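Local coordinates for protein VP5 (Halorubrum pleomorphic virus 6, PDB 6QGL) that probably mediates fusion of the viral envelope with the host cell membrane, as the envelope protein of an archaeal pleomorphic virus, at residues A[43-46]-A[47-51]; A[133-136]-A[137-140]; A[148-151]-A[152-156]. One frame throughout, in Å; residues are numbered along the deposited sequence.

Contact 1 of 3, residues A[43-46]-A[47-51]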
loop_
_atom_site.group_PDB
_atom_site.type_symbol
_atom_site.label_atom_id
_atom_site.label_comp_id
_atom_site.label_asym_id
_atom_site.label_seq_id
_atom_site.Cartn_x
_atom_site.Cartn_y
_atom_site.Cartn_z
ATOM N N PRO A 43 15.012 -28.547 -0.902
ATOM C CA PRO A 43 14.146 -28.109 0.206
ATOM C C PRO A 43 14.457 -26.714 0.721
ATOM O O PRO A 43 13.523 -25.960 0.969
ATOM C CB PRO A 43 14.394 -29.157 1.295
ATOM C CG PRO A 43 14.848 -30.338 0.593
ATOM C CD PRO A 43 15.577 -29.883 -0.622
ATOM N N ASP A 44 15.754 -26.369 0.856
ATOM C CA ASP A 44 16.176 -25.049 1.315
ATOM C C ASP A 44 15.762 -23.962 0.330
ATOM O O ASP A 44 15.263 -22.921 0.764
ATOM C CB ASP A 44 17.691 -25.005 1.564
ATOM C CG ASP A 44 18.176 -25.776 2.780
ATOM O OD1 ASP A 44 17.329 -26.217 3.584
ATOM O OD2 ASP A 44 19.402 -25.932 2.931
ATOM N N VAL A 45 15.936 -24.215 -0.990
ATOM C CA VAL A 45 15.572 -23.256 -2.042
ATOM C C VAL A 45 14.054 -23.065 -2.103
ATOM O O VAL A 45 13.602 -21.920 -2.204
ATOM C CB VAL A 45 16.222 -23.579 -3.412
ATOM C CG1 VAL A 45 15.485 -22.919 -4.577
ATOM C CG2 VAL A 45 17.685 -23.144 -3.403
ATOM N N LEU A 46 13.274 -24.159 -1.978
ATOM C CA LEU A 46 11.810 -24.070 -1.982
ATOM C C LEU A 46 11.311 -23.254 -0.790
ATOM O O LEU A 46 10.469 -22.378 -0.980
ATOM C CB LEU A 46 11.124 -25.455 -2.047
ATOM C CG LEU A 46 9.572 -25.456 -2.031
ATOM C CD1 LEU A 46 8.980 -24.718 -3.231
ATOM C CD2 LEU A 46 9.013 -26.851 -1.966
ATOM N N ARG A 47 11.873 -23.499 0.415
ATOM C CA ARG A 47 11.524 -22.769 1.638
ATOM C C ARG A 47 11.820 -21.275 1.514
ATOM O O ARG A 47 10.994 -20.463 1.936
ATOM C CB ARG A 47 12.218 -23.367 2.870
ATOM C CG ARG A 47 11.557 -24.640 3.380
ATOM C CD ARG A 47 12.067 -25.037 4.753
ATOM N NE ARG A 47 13.430 -25.563 4.712
ATOM C CZ ARG A 47 13.733 -26.848 4.565
ATOM N NH1 ARG A 47 12.773 -27.755 4.441
ATOM N NH2 ARG A 47 14.999 -27.237 4.544
ATOM N N ASN A 48 12.962 -20.912 0.892
ATOM C CA ASN A 48 13.334 -19.511 0.675
ATOM C C ASN A 48 12.399 -18.840 -0.323
ATOM O O ASN A 48 11.961 -17.719 -0.069
ATOM C CB ASN A 48 14.795 -19.377 0.230
ATOM C CG ASN A 48 15.802 -19.644 1.324
ATOM O OD1 ASN A 48 15.592 -19.322 2.501
ATOM N ND2 ASN A 48 16.933 -20.227 0.951
ATOM N N GLN A 49 12.062 -19.541 -1.428
ATOM C CA GLN A 49 11.155 -19.045 -2.463
ATOM C C GLN A 49 9.729 -18.871 -1.943
ATOM O O GLN A 49 9.075 -17.892 -2.312
ATOM C CB GLN A 49 11.198 -19.917 -3.724
ATOM C CG GLN A 49 12.505 -19.757 -4.506
ATOM C CD GLN A 49 12.574 -20.488 -5.828
ATOM O OE1 GLN A 49 11.619 -21.126 -6.290
ATOM N NE2 GLN A 49 13.722 -20.391 -6.482
ATOM N N LEU A 50 9.260 -19.785 -1.061
ATOM C CA LEU A 50 7.921 -19.685 -0.464
ATOM C C LEU A 50 7.852 -18.518 0.515
ATOM O O LEU A 50 6.865 -17.783 0.510
ATOM C CB LEU A 50 7.492 -20.978 0.242
ATOM C CG LEU A 50 7.302 -22.227 -0.610
ATOM C CD1 LEU A 50 7.213 -23.439 0.264
ATOM C CD2 LEU A 50 6.085 -22.121 -1.515
ATOM N N SER A 51 8.908 -18.342 1.343
ATOM C CA SER A 51 9.021 -17.251 2.315
ATOM C C SER A 51 9.010 -15.904 1.593
ATOM O O SER A 51 8.299 -14.997 2.027
ATOM C CB SER A 51 10.290 -17.401 3.151
ATOM O OG SER A 51 10.449 -16.318 4.054
HETATM O O HOH W 1 15.726 -23.558 4.764
#

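Contact 2 of 3, residues A[133-136]-A[137-140]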
loop_
_atom_site.group_PDB
_atom_site.type_symbol
_atom_site.label_atom_id
_atom_site.label_comp_id
_atom_site.label_asym_id
_atom_site.label_seq_id
_atom_site.Cartn_x
_atom_site.Cartn_y
_atom_site.Cartn_z
ATOM N N MET A 133 0.800 -22.691 -3.366
ATOM C CA MET A 133 2.020 -22.913 -2.584
ATOM C C MET A 133 1.904 -24.230 -1.814
ATOM O O MET A 133 2.864 -24.998 -1.774
ATOM C CB MET A 133 2.286 -21.737 -1.629
ATOM C CG MET A 133 2.692 -20.459 -2.340
ATOM S SD MET A 133 3.448 -19.222 -1.255
ATOM C CE MET A 133 2.008 -18.554 -0.450
ATOM N N THR A 134 0.706 -24.507 -1.248
ATOM C CA THR A 134 0.390 -25.738 -0.517
ATOM C C THR A 134 0.521 -26.942 -1.455
ATOM O O THR A 134 1.177 -27.919 -1.091
ATOM C CB THR A 134 -0.995 -25.635 0.139
ATOM O OG1 THR A 134 -1.011 -24.503 1.006
ATOM C CG2 THR A 134 -1.367 -26.879 0.933
ATOM N N GLN A 135 -0.058 -26.848 -2.673
ATOM C CA GLN A 135 0.009 -27.903 -3.686
ATOM C C GLN A 135 1.445 -28.231 -4.081
ATOM O O GLN A 135 1.759 -29.404 -4.280
ATOM C CB GLN A 135 -0.836 -27.558 -4.922
ATOM C CG GLN A 135 -2.346 -27.737 -4.722
ATOM C CD GLN A 135 -2.792 -29.161 -4.434
ATOM O OE1 GLN A 135 -2.212 -30.148 -4.906
ATOM N NE2 GLN A 135 -3.854 -29.297 -3.654
ATOM N N THR A 136 2.320 -27.198 -4.158
ATOM C CA THR A 136 3.748 -27.326 -4.471
ATOM C C THR A 136 4.448 -28.139 -3.377
ATOM O O THR A 136 5.123 -29.112 -3.701
ATOM C CB THR A 136 4.371 -25.941 -4.731
ATOM O OG1 THR A 136 3.808 -25.404 -5.925
ATOM C CG2 THR A 136 5.880 -25.990 -4.885
ATOM N N VAL A 137 4.248 -27.769 -2.090
ATOM C CA VAL A 137 4.808 -28.454 -0.915
ATOM C C VAL A 137 4.388 -29.932 -0.908
ATOM O O VAL A 137 5.232 -30.800 -0.678
ATOM C CB VAL A 137 4.452 -27.705 0.404
ATOM C CG1 VAL A 137 4.802 -28.522 1.646
ATOM C CG2 VAL A 137 5.134 -26.347 0.456
ATOM N N ILE A 138 3.104 -30.208 -1.217
ATOM C CA ILE A 138 2.539 -31.559 -1.309
ATOM C C ILE A 138 3.263 -32.370 -2.403
ATOM O O ILE A 138 3.574 -33.543 -2.186
ATOM C CB ILE A 138 0.993 -31.500 -1.513
ATOM C CG1 ILE A 138 0.278 -31.058 -0.217
ATOM C CG2 ILE A 138 0.414 -32.836 -2.017
ATOM C CD1 ILE A 138 -1.114 -30.555 -0.410
ATOM N N ALA A 139 3.569 -31.728 -3.546
ATOM C CA ALA A 139 4.244 -32.344 -4.693
ATOM C C ALA A 139 5.740 -32.561 -4.512
ATOM O O ALA A 139 6.266 -33.546 -5.041
ATOM C CB ALA A 139 4.000 -31.525 -5.948
ATOM N N HIS A 140 6.446 -31.604 -3.882
ATOM C CA HIS A 140 7.891 -31.722 -3.684
ATOM C C HIS A 140 8.201 -32.840 -2.710
ATOM O O HIS A 140 9.088 -33.652 -2.984
ATOM C CB HIS A 140 8.501 -30.386 -3.251
ATOM C CG HIS A 140 8.831 -29.478 -4.396
ATOM N ND1 HIS A 140 7.860 -29.062 -5.294
ATOM C CD2 HIS A 140 10.011 -28.916 -4.743
ATOM C CE1 HIS A 140 8.480 -28.274 -6.160
ATOM N NE2 HIS A 140 9.773 -28.152 -5.865
#

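Contact 3 of 3, residues A[148-151]-A[152-156]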
loop_
_atom_site.group_PDB
_atom_site.type_symbol
_atom_site.label_atom_id
_atom_site.label_comp_id
_atom_site.label_asym_id
_atom_site.label_seq_id
_atom_site.Cartn_x
_atom_site.Cartn_y
_atom_site.Cartn_z
ATOM N N ILE A 148 4.302 -24.014 5.306
ATOM C CA ILE A 148 3.460 -23.126 4.499
ATOM C C ILE A 148 2.049 -22.877 5.097
ATOM O O ILE A 148 1.475 -21.813 4.854
ATOM C CB ILE A 148 3.414 -23.654 3.028
ATOM C CG1 ILE A 148 2.917 -22.578 2.030
ATOM C CG2 ILE A 148 2.634 -24.971 2.882
ATOM C CD1 ILE A 148 3.828 -21.351 1.866
ATOM N N THR A 149 1.490 -23.840 5.846
ATOM C CA THR A 149 0.177 -23.667 6.469
ATOM C C THR A 149 0.296 -23.885 7.972
ATOM O O THR A 149 0.192 -25.019 8.446
ATOM C CB THR A 149 -0.911 -24.540 5.810
ATOM O OG1 THR A 149 -0.550 -25.917 5.909
ATOM C CG2 THR A 149 -1.205 -24.156 4.367
ATOM N N ASP A 150 0.564 -22.800 8.716
ATOM C CA ASP A 150 0.666 -22.839 10.176
ATOM C C ASP A 150 -0.370 -21.895 10.769
ATOM O O ASP A 150 -0.238 -20.673 10.662
ATOM C CB ASP A 150 2.089 -22.507 10.673
ATOM C CG ASP A 150 2.286 -22.571 12.184
ATOM O OD1 ASP A 150 1.319 -22.925 12.903
ATOM O OD2 ASP A 150 3.404 -22.273 12.646
ATOM N N PHE A 151 -1.407 -22.474 11.383
ATOM C CA PHE A 151 -2.500 -21.719 11.989
ATOM C C PHE A 151 -2.439 -21.784 13.514
ATOM O O PHE A 151 -3.347 -21.304 14.188
ATOM C CB PHE A 151 -3.860 -22.157 11.394
ATOM C CG PHE A 151 -3.951 -21.798 9.922
ATOM C CD1 PHE A 151 -3.300 -22.566 8.960
ATOM C CD2 PHE A 151 -4.573 -20.625 9.512
ATOM C CE1 PHE A 151 -3.324 -22.202 7.611
ATOM C CE2 PHE A 151 -4.596 -20.261 8.163
ATOM C CZ PHE A 151 -3.960 -21.045 7.225
ATOM N N GLY A 152 -1.344 -22.333 14.037
ATOM C CA GLY A 152 -1.116 -22.443 15.473
ATOM C C GLY A 152 -0.675 -23.822 15.909
ATOM O O GLY A 152 0.280 -23.950 16.680
ATOM N N ASP A 153 -1.379 -24.859 15.421
ATOM C CA ASP A 153 -1.085 -26.261 15.715
ATOM C C ASP A 153 -0.900 -27.023 14.385
ATOM O O ASP A 153 -1.800 -27.748 13.948
ATOM C CB ASP A 153 -2.190 -26.870 16.593
ATOM C CG ASP A 153 -1.920 -28.285 17.060
ATOM O OD1 ASP A 153 -0.842 -28.824 16.735
ATOM O OD2 ASP A 153 -2.785 -28.852 17.753
ATOM N N PRO A 154 0.272 -26.860 13.730
ATOM C CA PRO A 154 0.479 -27.494 12.419
ATOM C C PRO A 154 0.902 -28.965 12.472
ATOM O O PRO A 154 2.005 -29.324 12.046
ATOM C CB PRO A 154 1.526 -26.589 11.772
ATOM C CG PRO A 154 2.340 -26.101 12.917
ATOM C CD PRO A 154 1.430 -26.022 14.107
ATOM N N ARG A 155 -0.001 -29.825 12.972
ATOM C CA ARG A 155 0.209 -31.270 13.091
ATOM C C ARG A 155 -0.638 -31.970 12.021
ATOM O O ARG A 155 -1.861 -32.036 12.152
ATOM C CB ARG A 155 -0.144 -31.742 14.512
ATOM C CG ARG A 155 0.846 -31.264 15.566
ATOM C CD ARG A 155 0.659 -31.994 16.878
ATOM N NE ARG A 155 -0.352 -31.364 17.728
ATOM C CZ ARG A 155 -0.821 -31.890 18.855
ATOM N NH1 ARG A 155 -0.393 -33.077 19.271
ATOM N NH2 ARG A 155 -1.731 -31.242 19.568
ATOM N N PHE A 156 0.004 -32.434 10.934
ATOM C CA PHE A 156 -0.698 -33.033 9.789
ATOM C C PHE A 156 -0.585 -34.563 9.696
ATOM O O PHE A 156 -0.736 -35.135 8.611
ATOM C CB PHE A 156 -0.238 -32.358 8.485
ATOM C CG PHE A 156 -0.494 -30.869 8.456
ATOM C CD1 PHE A 156 0.502 -29.970 8.813
ATOM C CD2 PHE A 156 -1.741 -30.368 8.103
ATOM C CE1 PHE A 156 0.261 -28.596 8.801
ATOM C CE2 PHE A 156 -1.982 -28.993 8.097
ATOM C CZ PHE A 156 -0.979 -28.117 8.445
#

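Contact 1 of 3, residues A[43-46]-A[47-51]
R47 reaches back over the first turn of helix 43-66 and closes a salt bridge with D44, three residues earlier. CB of R47 starts 3.5 Å from P43 O, the carbonyl that also accepts the R47 backbone N-H. With chi1 at -78°, CG lies beside the backbone N and 3.4 Å from the same P43 O. The chain then bends at chi3, bringing the guanidinium back above that carbonyl: P43 O sits 3.7 Å over the centre of the plane, covering one face. At the edge and in plane, NE gives its hydrogen to a water (3.0 Å from NE to the water oxygen), which in turn makes a weak bond to D44 OD1. NH1 rests on the proline, 3.8 Å from P43 CB. At the tip NH2 meets D44 OD1 at 2.7 Å, nearly along the C-O axis of that oxygen. The bond is bent, 132° at the hydrogen, and the carboxylate and guanidinium planes stand 65° apart, so the two groups meet by one nitrogen and one oxygen, with the water alongside.

Farther round the helix, V45 and Q49 run side by side, CG1 of V45 being 3.6 Å from Q49 NE2. On the buried face L46 CG touches L50 CD1 at 3.9 Å, and both leucines lie against helix 97-140. This is the build of an amphipathic helix start: proline in the first turn, an i to i+3 Asp-Arg pair outside, and an i to i+4 leucine ridge inside.

Contact 2 of 3, residues A[133-136]-A[137-140]
The C-terminal turns of helix 97-140 hold this contact, where T136 and H140 pair along one side of the helix. T136 O receives two bonds from H140. The backbone N of H140 donates at 2.8 Å to T136 O, almost head-on to the carbonyl, while ring atom ND1 adds a weak bond to the same T136 O, 3.2 Å long and bent to 134°. With chi1 at -85° CG of H140 lies beside the backbone N, and chi2 of 58° turns ND1 to T136 O. There the ring also lies next to the T136 methyl, with CG2 of T136 3.7 Å from H140 CE1, the two side chains pointing the same way. The T136 hydroxyl is engaged elsewhere, bonded to A132 O one turn earlier. Across the ring, H140 NE2 makes a weak bond to A38 O.

On another side of the helix, the I138 chain runs back along the T134 carbonyl. Its CD1 meets T134 CG2 at 3.9 Å, and its CG1 lies 3.4 Å from T134 O, the acceptor of the I138 backbone N-H. T134 OG1 takes no part in this methyl contact and bonds to L130 O instead. CG2 of V137 lies 3.5 Å from M133 O, and V137 with M133 faces L50 of helix 43-66 and I148 of the short helix 145-148. Threonine hydroxyls bonded to carbonyls four residues back are common within α-helices; what places this contact is the end of helix 97-140, which finishes at H140 and packs there on helices 43-66 and 145-148.

Contact 3 of 3, residues A[148-151]-A[152-156]
An Asx turn followed by an inverse gamma turn shapes the loop after helix 145-148, and D150, G152 and P154 carry it. D150 OD1 accepts the N-H of G152 at 3.0 Å, approached on the anti side and 29° out of the carboxylate plane. The carboxylate gets there because CG stands opposite the backbone N (chi1 -178°). The same oxygen lies 3.3 Å from P154 CD, and CG of the proline ring is 3.6 Å from D150 CG, the D150 and P154 side chains crossing obliquely. G152 has a positive phi at which any CB would press on F151 O.

P154 is the centre of the gamma turn, whose bond from R155 N to D153 O is weak. R155 grips D153 side-on, NE reaching OD1 at 2.8 Å and NH2 reaching OD2 at 3.2 Å. Farther on, F156 presents its ring edge to T149 O, in plane, with CZ 3.3 Å from that oxygen. T149 OG1 itself bonds to L145 O.

Polar groups of this irregular loop are thus answered by side chains: D150 OD1 satisfies the G152 N-H, and the D153 carboxylate is held by R155 and by N214 ND2, which bonds to OD2.

How the contacts relate
All three contacts gather at one end of the helical part of VP5, on the same side of the chain's centre. Contacts 1 and 2 are nearest, their centres about 11 Å apart: L50 CD1 meets V137 CG2 at 3.6 Å, and L46 CD2 lies 3.6 Å from H140 CG, joining the start of helix 43-66 to the finish of helix 97-140. Contact 3 lies about 14 Å from contact 2 and about 17 Å from contact 1, centre to centre. Its I148 bridges both, with CG2 3.7 Å from V137 CG2 and CD1 4.0 Å from L50 CB, while T149 CG2 sits 3.4 Å from T134 OG1.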